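Local coordinates for protein dimethyladenosine transferase, putative (PDB 2H1R) that probably transfers methyl groups from S-adenosyl-L-methionine to adenines of ribosomal RNA, as rRNA adenine dimethyltransferases do, at residues Asp206-Asp209 / Asn210-Ile214; Leu236-Asn239 / Tyr240-Cys244; Phe254-Lys257 / Lys258-Asp262. All coordinates share one frame; numbering follows the deposited sequence. Where two conformers were deposited one is given.

Contact 1: Asp206-Asp209 / Asn210-Ile214; sequences DEWD and NLLRI
Asp206, Glu207, Trp208 and Asp209 each lend their carbonyl oxygen to the backbone N-H four residues on, in Asn210, Leu211, Leu212 and Arg213, so the contact is one regular turn-on-turn run of alpha helix. Its two side-chain pairs use the same i to i+4 spacing. Asp209 OD2 takes the N-H of Arg213 NE in a salt bridge of 3.1 Å. The bond is fairly straight at the hydrogen, 162°, and lies close to the guanidinium plane, yet it reaches the carboxylate from above its plane; the two flat groups stand nearly perpendicular, 86° apart. A chi1 of -169° sets CG of Asp209 beside its own carbonyl carbon and leans it toward Arg213, whose chain runs extended from CG to NE. The other carboxylate oxygen, OD1, is taken by Arg159 in a salt bridge and by Asn163, so this small acid serves two arginines and joins helix 205-216 to helix 159-167.

The second pair is largely apolar. Leu212 lays CD1 over one face of the Trp208 indole, toward its rim, 3.3 Å from NE1 and 3.6 Å from CE2. NE1 also makes a weak hydrogen bond to Asn163. A branched leucine suits this place because one methyl can cover the ring while the side chain also meets Phe282. Large, flat Trp208 reaches Ile162 and Leu166 on one neighbouring helix and Phe282 and Leu283 on another. Such i to i+4 pairs commonly staple successive turns of a helix, here one in the helical C-terminal part that follows the Rossmann-like methyltransferase domain.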
loop_
_atom_site.group_PDB
_atom_site.type_symbol
_atom_site.label_atom_id
_atom_site.label_comp_id
_atom_site.label_asym_id
_atom_site.label_seq_id
_atom_site.Cartn_x
_atom_site.Cartn_y
_atom_site.Cartn_z
ATOM N N ASP A 206 -5.030 7.201 9.527
ATOM C CA ASP A 206 -5.156 8.656 9.374
ATOM C C ASP A 206 -4.022 9.416 10.073
ATOM O O ASP A 206 -3.408 10.310 9.481
ATOM C CB ASP A 206 -6.524 9.178 9.861
ATOM C CG ASP A 206 -7.696 8.610 9.037
ATOM O OD1 ASP A 206 -7.453 8.228 7.867
ATOM O OD2 ASP A 206 -8.854 8.549 9.545
ATOM N N GLU A 207 -3.719 9.040 11.309
ATOM C CA GLU A 207 -2.677 9.741 12.055
ATOM C C GLU A 207 -1.269 9.346 11.577
ATOM O O GLU A 207 -0.377 10.190 11.550
ATOM C CB GLU A 207 -2.781 9.427 13.553
ATOM C CG GLU A 207 -3.909 10.106 14.271
ATOM C CD GLU A 207 -3.583 10.349 15.740
ATOM O OE1 GLU A 207 -4.464 10.046 16.596
ATOM O OE2 GLU A 207 -2.457 10.829 16.033
ATOM N N TRP A 208 -1.065 8.064 11.293
ATOM C CA TRP A 208 0.209 7.554 10.743
ATOM C C TRP A 208 0.566 8.278 9.462
ATOM O O TRP A 208 1.654 8.803 9.323
ATOM C CB TRP A 208 0.071 6.062 10.427
ATOM C CG TRP A 208 1.210 5.422 9.662
ATOM C CD1 TRP A 208 1.256 5.164 8.321
ATOM C CD2 TRP A 208 2.432 4.922 10.207
ATOM N NE1 TRP A 208 2.430 4.522 8.002
ATOM C CE2 TRP A 208 3.176 4.369 9.139
ATOM C CE3 TRP A 208 2.973 4.878 11.495
ATOM C CZ2 TRP A 208 4.437 3.783 9.330
ATOM C CZ3 TRP A 208 4.233 4.295 11.670
ATOM C CH2 TRP A 208 4.931 3.753 10.603
ATOM N N ASP A 209 -0.371 8.322 8.524
ATOM C CA ASP A 209 -0.108 8.942 7.239
ATOM C C ASP A 209 0.134 10.457 7.388
ATOM O O ASP A 209 0.939 11.039 6.648
ATOM C CB ASP A 209 -1.219 8.642 6.222
ATOM C CG ASP A 209 -0.834 9.048 4.810
ATOM O OD1 ASP A 209 0.175 8.524 4.247
ATOM O OD2 ASP A 209 -1.532 9.922 4.290
ATOM N N ASN A 210 -0.544 11.103 8.330
ATOM C CA ASN A 210 -0.328 12.545 8.495
ATOM C C ASN A 210 1.017 12.864 9.125
ATOM O O ASN A 210 1.670 13.853 8.743
ATOM C CB ASN A 210 -1.448 13.206 9.298
ATOM C CG ASN A 210 -2.718 13.363 8.505
ATOM O OD1 ASN A 210 -2.734 13.239 7.278
ATOM N ND2 ASN A 210 -3.799 13.650 9.200
ATOM N N LEU A 211 1.423 12.035 10.075
ATOM C CA LEU A 211 2.769 12.140 10.683
ATOM C C LEU A 211 3.837 11.956 9.596
ATOM O O LEU A 211 4.807 12.728 9.517
ATOM C CB LEU A 211 2.963 11.091 11.787
ATOM C CG LEU A 211 4.390 10.911 12.343
ATOM C CD1 LEU A 211 4.920 12.172 13.054
ATOM C CD2 LEU A 211 4.504 9.707 13.280
ATOM N N LEU A 212 3.655 10.948 8.757
ATOM C CA LEU A 212 4.592 10.750 7.633
ATOM C C LEU A 212 4.629 11.901 6.657
ATOM O O LEU A 212 5.698 12.219 6.153
ATOM C CB LEU A 212 4.354 9.427 6.890
ATOM C CG LEU A 212 4.676 8.152 7.699
ATOM C CD1 LEU A 212 4.263 6.955 6.859
ATOM C CD2 LEU A 212 6.134 7.994 8.031
ATOM N N ARG A 213 3.488 12.513 6.360
ATOM C CA ARG A 213 3.462 13.694 5.477
ATOM C C ARG A 213 4.244 14.885 6.063
ATOM O O ARG A 213 4.979 15.582 5.334
ATOM C CB ARG A 213 2.022 14.097 5.134
ATOM C CG ARG A 213 1.375 13.130 4.129
ATOM C CD ARG A 213 -0.108 13.491 3.958
ATOM N NE ARG A 213 -0.802 12.618 3.030
ATOM C CZ ARG A 213 -0.886 12.848 1.721
ATOM N NH1 ARG A 213 -0.291 13.903 1.199
ATOM N NH2 ARG A 213 -1.548 12.006 0.927
ATOM N N ILE A 214 4.142 15.088 7.370
ATOM C CA ILE A 214 4.932 16.122 8.018
ATOM C C ILE A 214 6.425 15.852 7.858
ATOM O O ILE A 214 7.187 16.741 7.436
ATOM C CB ILE A 214 4.591 16.263 9.537
ATOM C CG1 ILE A 214 3.148 16.706 9.717
ATOM C CG2 ILE A 214 5.498 17.295 10.196
ATOM C CD1 ILE A 214 2.689 16.673 11.177
#

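Contact 2: Leu236-Asn239 / Tyr240-Cys244; sequences LEHN and YKNWC
Glu237 and Lys241, His238 and Asn242 face each other one turn apart on helix 230-246, in the helical C-terminal part of this dimethyladenosine transferase fold; the spacing is the i to i+4 of an alpha helix, whose backbone bonds run from Tyr240, Lys241, Asn242 and Trp243 back to Leu236, Glu237, His238 and Asn239.

In Glu237 the first torsion, -166°, swings the chain to the carbonyl side, and it extends from there, while Lys241 folds at its last torsion (chi4 -73°). The carboxylate meets methylene rather than ammonium: OE2 of Glu237 lies 3.5 Å from Lys241 CE but 4.1 Å from NZ, too long for a salt bridge, although the opposite charges should still attract weakly. Long, flexible chains suit this partly exposed surface.

His238 and Asn242 come together at an angle, imidazole and amide planes 62° apart. Asn242 OD1 sits over one face of the ring, toward its rim, and its ND2 is 3.6 Å from NE2 of His238, a loose approach.

Tyr240 turns its ring away from the preceding residues. Its hydroxyl binds the backbone N of Val252, and its ring meets that of Tyr259, so an aromatic with a polar tip can be both buried and satisfied. Asn239 gives ND2 to the carbonyl of Phe297, near the end of the modelled chain. The other end of this amide looks along the helix to a bridging water: the water donates to Asn239 OD1 at 2.7 Å and accepts from Asn242 ND2, also at 2.7 Å.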
loop_
_atom_site.group_PDB
_atom_site.type_symbol
_atom_site.label_atom_id
_atom_site.label_comp_id
_atom_site.label_asym_id
_atom_site.label_seq_id
_atom_site.Cartn_x
_atom_site.Cartn_y
_atom_site.Cartn_z
ATOM N N LEU A 236 0.175 21.641 15.643
ATOM C CA LEU A 236 0.157 20.588 16.659
ATOM C C LEU A 236 -0.426 21.098 17.985
ATOM O O LEU A 236 -1.209 20.393 18.640
ATOM C CB LEU A 236 1.554 19.969 16.854
ATOM C CG LEU A 236 2.071 19.130 15.690
ATOM C CD1 LEU A 236 3.395 18.545 16.074
ATOM C CD2 LEU A 236 1.041 18.025 15.317
ATOM N N GLU A 237 -0.098 22.332 18.366
ATOM C CA GLU A 237 -0.621 22.883 19.610
ATOM C C GLU A 237 -2.147 23.057 19.571
ATOM O O GLU A 237 -2.812 22.805 20.603
ATOM C CB GLU A 237 0.049 24.204 20.022
ATOM C CG GLU A 237 -0.269 24.544 21.479
ATOM C CD GLU A 237 0.389 25.806 21.965
ATOM O OE1 GLU A 237 0.895 26.591 21.128
ATOM O OE2 GLU A 237 0.402 26.011 23.198
ATOM N N HIS A 238 -2.666 23.506 18.435
ATOM C CA HIS A 238 -4.124 23.575 18.206
ATOM C C HIS A 238 -4.807 22.227 18.450
ATOM O O HIS A 238 -5.815 22.158 19.168
ATOM C CB HIS A 238 -4.451 24.036 16.792
ATOM C CG HIS A 238 -5.922 24.255 16.559
ATOM N ND1 HIS A 238 -6.640 25.237 17.205
ATOM C CD2 HIS A 238 -6.803 23.606 15.762
ATOM C CE1 HIS A 238 -7.901 25.190 16.808
ATOM N NE2 HIS A 238 -8.024 24.211 15.931
ATOM N N ASN A 239 -4.262 21.187 17.833
ATOM C CA ASN A 239 -4.756 19.812 18.011
ATOM C C ASN A 239 -4.631 19.345 19.451
ATOM O O ASN A 239 -5.570 18.715 19.982
ATOM C CB ASN A 239 -4.051 18.830 17.059
ATOM C CG ASN A 239 -4.526 18.958 15.636
ATOM O OD1 ASN A 239 -5.482 19.680 15.337
ATOM N ND2 ASN A 239 -3.874 18.249 14.746
ATOM N N TYR A 240 -3.518 19.667 20.108
ATOM C CA TYR A 240 -3.343 19.359 21.510
ATOM C C TYR A 240 -4.381 20.033 22.411
ATOM O O TYR A 240 -4.952 19.393 23.301
ATOM C CB TYR A 240 -1.942 19.730 21.996
ATOM C CG TYR A 240 -1.706 19.517 23.500
ATOM C CD1 TYR A 240 -1.673 18.241 24.044
ATOM C CD2 TYR A 240 -1.507 20.608 24.370
ATOM C CE1 TYR A 240 -1.461 18.014 25.391
ATOM C CE2 TYR A 240 -1.265 20.390 25.759
ATOM C CZ TYR A 240 -1.272 19.089 26.257
ATOM O OH TYR A 240 -1.015 18.811 27.577
ATOM N N LYS A 241 -4.629 21.317 22.202
ATOM C CA LYS A 241 -5.668 21.974 23.021
ATOM C C LYS A 241 -7.072 21.396 22.767
ATOM O O LYS A 241 -7.850 21.229 23.714
ATOM C CB LYS A 241 -5.642 23.481 22.796
ATOM C CG LYS A 241 -4.400 24.135 23.396
ATOM C CD LYS A 241 -4.214 25.522 22.786
ATOM C CE LYS A 241 -3.036 26.269 23.408
ATOM N NZ LYS A 241 -3.322 26.732 24.788
ATOM N N ASN A 242 -7.380 21.096 21.514
ATOM C CA ASN A 242 -8.643 20.444 21.135
ATOM C C ASN A 242 -8.836 19.084 21.823
ATOM O O ASN A 242 -9.927 18.808 22.340
ATOM C CB ASN A 242 -8.739 20.214 19.631
ATOM C CG ASN A 242 -9.257 21.432 18.856
ATOM O OD1 ASN A 242 -9.594 22.460 19.422
ATOM N ND2 ASN A 242 -9.294 21.301 17.532
ATOM N N TRP A 243 -7.786 18.246 21.812
ATOM C CA TRP A 243 -7.775 16.959 22.507
ATOM C C TRP A 243 -8.044 17.130 23.982
ATOM O O TRP A 243 -8.849 16.386 24.595
ATOM C CB TRP A 243 -6.412 16.265 22.338
ATOM C CG TRP A 243 -6.311 14.919 23.051
ATOM C CD1 TRP A 243 -5.683 14.664 24.228
ATOM C CD2 TRP A 243 -6.839 13.664 22.594
ATOM N NE1 TRP A 243 -5.777 13.306 24.536
ATOM C CE2 TRP A 243 -6.501 12.688 23.553
ATOM C CE3 TRP A 243 -7.593 13.279 21.474
ATOM C CZ2 TRP A 243 -6.868 11.333 23.419
ATOM C CZ3 TRP A 243 -7.965 11.922 21.332
ATOM C CH2 TRP A 243 -7.591 10.965 22.313
ATOM N N CYS A 244 -7.345 18.107 24.570
ATOM C CA CYS A 244 -7.533 18.439 25.979
ATOM C C CYS A 244 -8.986 18.858 26.313
ATOM O O CYS A 244 -9.513 18.400 27.351
ATOM C CB CYS A 244 -6.507 19.474 26.445
ATOM S SG CYS A 244 -4.909 18.845 26.709
HETATM O O HOH W 1 -8.053 19.318 16.191
#

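Contact 3: Phe254-Lys257 / Lys258-Asp262; sequences FPFK and KYCLD
Chi1 not far from 180° in both Phe254 (-160°) and Lys258 (-161°) brings the phenyl ring of the first, still in loop, against the methylenes of the second, on the first turn of helix 256-266. The lysine crosses the ring obliquely, CD lying 3.5 Å from Phe254 CZ. Its CB, CG and CD do most of the touching, and the bend at its last torsion only redirects NZ. A lysine fits here because its greasy stem can shelter an exposed ring.

Between them Pro255 occupies the N-cap position. Proline lacks an N-H and its ring fixes phi, both compatible with the place just before a helix; its CD also packs over a face of the Phe254 ring. Its carbonyl oxygen starts the helical bonding by accepting the N-H of Tyr259 at 3.0 Å, in an almost linear bond (176°). Phe256 O and Lys257 O then take the N-H groups of Cys260 and Leu261. Lys292 makes a cation-pi contact with the Tyr259 ring and a hydrogen bond to Tyr259 O.

On the buried side Phe256 CD1 approaches the edge of the Tyr259 ring, 4.0 Å from CD2, while Phe256 CE2 lies 3.9 Å from CB of Cys260. The thiol sulfur stands oblique to the phenylalanine ring, 5.1 Å from its centroid. Phe256 and Cys260 both pack on Leu236 of helix 230-246. Leu261 lays CD2 against Lys257 CE at 3.9 Å.

Across the contact the side chains meet mainly through carbon and sulfur, so their packing probably depends on shape and apolar burial, with hydrogen bonding left to the backbone.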
loop_
_atom_site.group_PDB
_atom_site.type_symbol
_atom_site.label_atom_id
_atom_site.label_comp_id
_atom_site.label_asym_id
_atom_site.label_seq_id
_atom_site.Cartn_x
_atom_site.Cartn_y
_atom_site.Cartn_z
ATOM N N PHE A 254 3.367 24.177 30.464
ATOM C CA PHE A 254 4.733 24.016 30.021
ATOM C C PHE A 254 4.776 24.484 28.572
ATOM O O PHE A 254 3.774 24.334 27.854
ATOM C CB PHE A 254 5.110 22.539 30.136
ATOM C CG PHE A 254 6.566 22.301 30.167
ATOM C CD1 PHE A 254 7.313 22.643 31.300
ATOM C CD2 PHE A 254 7.212 21.770 29.060
ATOM C CE1 PHE A 254 8.691 22.443 31.330
ATOM C CE2 PHE A 254 8.577 21.540 29.087
ATOM C CZ PHE A 254 9.324 21.882 30.233
ATOM N N PRO A 255 5.912 25.073 28.129
ATOM C CA PRO A 255 5.909 25.556 26.735
ATOM C C PRO A 255 5.731 24.409 25.740
ATOM O O PRO A 255 6.436 23.416 25.824
ATOM C CB PRO A 255 7.282 26.226 26.563
ATOM C CG PRO A 255 8.084 25.876 27.747
ATOM C CD PRO A 255 7.176 25.377 28.835
ATOM N N PHE A 256 4.797 24.567 24.818
ATOM C CA PHE A 256 4.449 23.450 23.904
ATOM C C PHE A 256 5.622 23.058 23.049
ATOM O O PHE A 256 5.831 21.884 22.796
ATOM C CB PHE A 256 3.296 23.798 22.982
ATOM C CG PHE A 256 2.831 22.643 22.153
ATOM C CD1 PHE A 256 2.014 21.645 22.712
ATOM C CD2 PHE A 256 3.243 22.502 20.830
ATOM C CE1 PHE A 256 1.556 20.567 21.929
ATOM C CE2 PHE A 256 2.804 21.415 20.042
ATOM C CZ PHE A 256 1.984 20.432 20.592
ATOM N N LYS A 257 6.365 24.047 22.556
ATOM C CA LYS A 257 7.559 23.718 21.758
ATOM C C LYS A 257 8.483 22.717 22.466
ATOM O O LYS A 257 8.902 21.717 21.861
ATOM C CB LYS A 257 8.324 24.969 21.359
ATOM C CG LYS A 257 9.573 24.668 20.541
ATOM C CD LYS A 257 10.259 25.961 20.140
ATOM C CE LYS A 257 11.639 25.669 19.576
ATOM N NZ LYS A 257 12.239 26.957 19.102
ATOM N N LYS A 258 8.791 22.963 23.752
ATOM C CA LYS A 258 9.614 22.032 24.548
ATOM C C LYS A 258 8.931 20.675 24.820
ATOM O O LYS A 258 9.558 19.602 24.757
ATOM C CB LYS A 258 10.026 22.698 25.881
ATOM C CG LYS A 258 11.216 22.045 26.544
ATOM C CD LYS A 258 11.637 22.844 27.816
ATOM C CE LYS A 258 12.923 22.307 28.403
ATOM N NZ LYS A 258 14.075 22.665 27.506
ATOM N N TYR A 259 7.655 20.744 25.163
ATOM C CA TYR A 259 6.766 19.567 25.299
ATOM C C TYR A 259 6.852 18.623 24.084
ATOM O O TYR A 259 7.068 17.417 24.222
ATOM C CB TYR A 259 5.330 20.062 25.451
ATOM C CG TYR A 259 4.352 19.012 25.941
ATOM C CD1 TYR A 259 4.586 18.282 27.127
ATOM C CD2 TYR A 259 3.197 18.745 25.212
ATOM C CE1 TYR A 259 3.651 17.300 27.550
ATOM C CE2 TYR A 259 2.282 17.791 25.634
ATOM C CZ TYR A 259 2.500 17.108 26.797
ATOM O OH TYR A 259 1.558 16.173 27.153
ATOM N N CYS A 260 6.676 19.196 22.904
ATOM C CA CYS A 260 6.701 18.457 21.647
ATOM C C CYS A 260 8.142 17.974 21.293
ATOM O O CYS A 260 8.369 16.794 21.025
ATOM C CB CYS A 260 6.069 19.352 20.559
ATOM S SG CYS A 260 5.877 18.662 18.920
ATOM N N LEU A 261 9.132 18.860 21.355
ATOM C CA LEU A 261 10.529 18.483 21.016
ATOM C C LEU A 261 11.128 17.483 21.981
ATOM O O LEU A 261 12.012 16.702 21.605
ATOM C CB LEU A 261 11.451 19.719 20.943
ATOM C CG LEU A 261 11.661 20.435 19.614
ATOM C CD1 LEU A 261 10.411 20.515 18.782
ATOM C CD2 LEU A 261 12.295 21.819 19.809
ATOM N N ASP A 262 10.666 17.514 23.236
ATOM C CA ASP A 262 11.070 16.517 24.235
ATOM C C ASP A 262 10.773 15.050 23.808
ATOM O O ASP A 262 11.426 14.106 24.259
ATOM C CB ASP A 262 10.385 16.807 25.582
ATOM C CG ASP A 262 11.115 17.861 26.426
ATOM O OD1 ASP A 262 12.246 18.303 26.071
ATOM O OD2 ASP A 262 10.524 18.256 27.471
#

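From the N terminus, the three contacts come in series; none closes a long loop, and none nests in or crosses another. Contacts 1 and 2 each lie within one helix, while contact 3 spans a loop end and the first turns of helix 256-266. Contact 1, on helix 205-216, faces helices 159-167 and 279-291. Contact 2, on helix 230-246, has its centre about 16 Å from that of contact 1, and the two do not touch. Contact 3 does meet contact 2: Phe256 packs against Leu236, Glu237 and Tyr240. Phe296 of the C-terminal tail touches both Leu211 and Leu236, and Phe227 of helix 223-227 touches both Leu211 and Leu261, tying contact 1 to the other two.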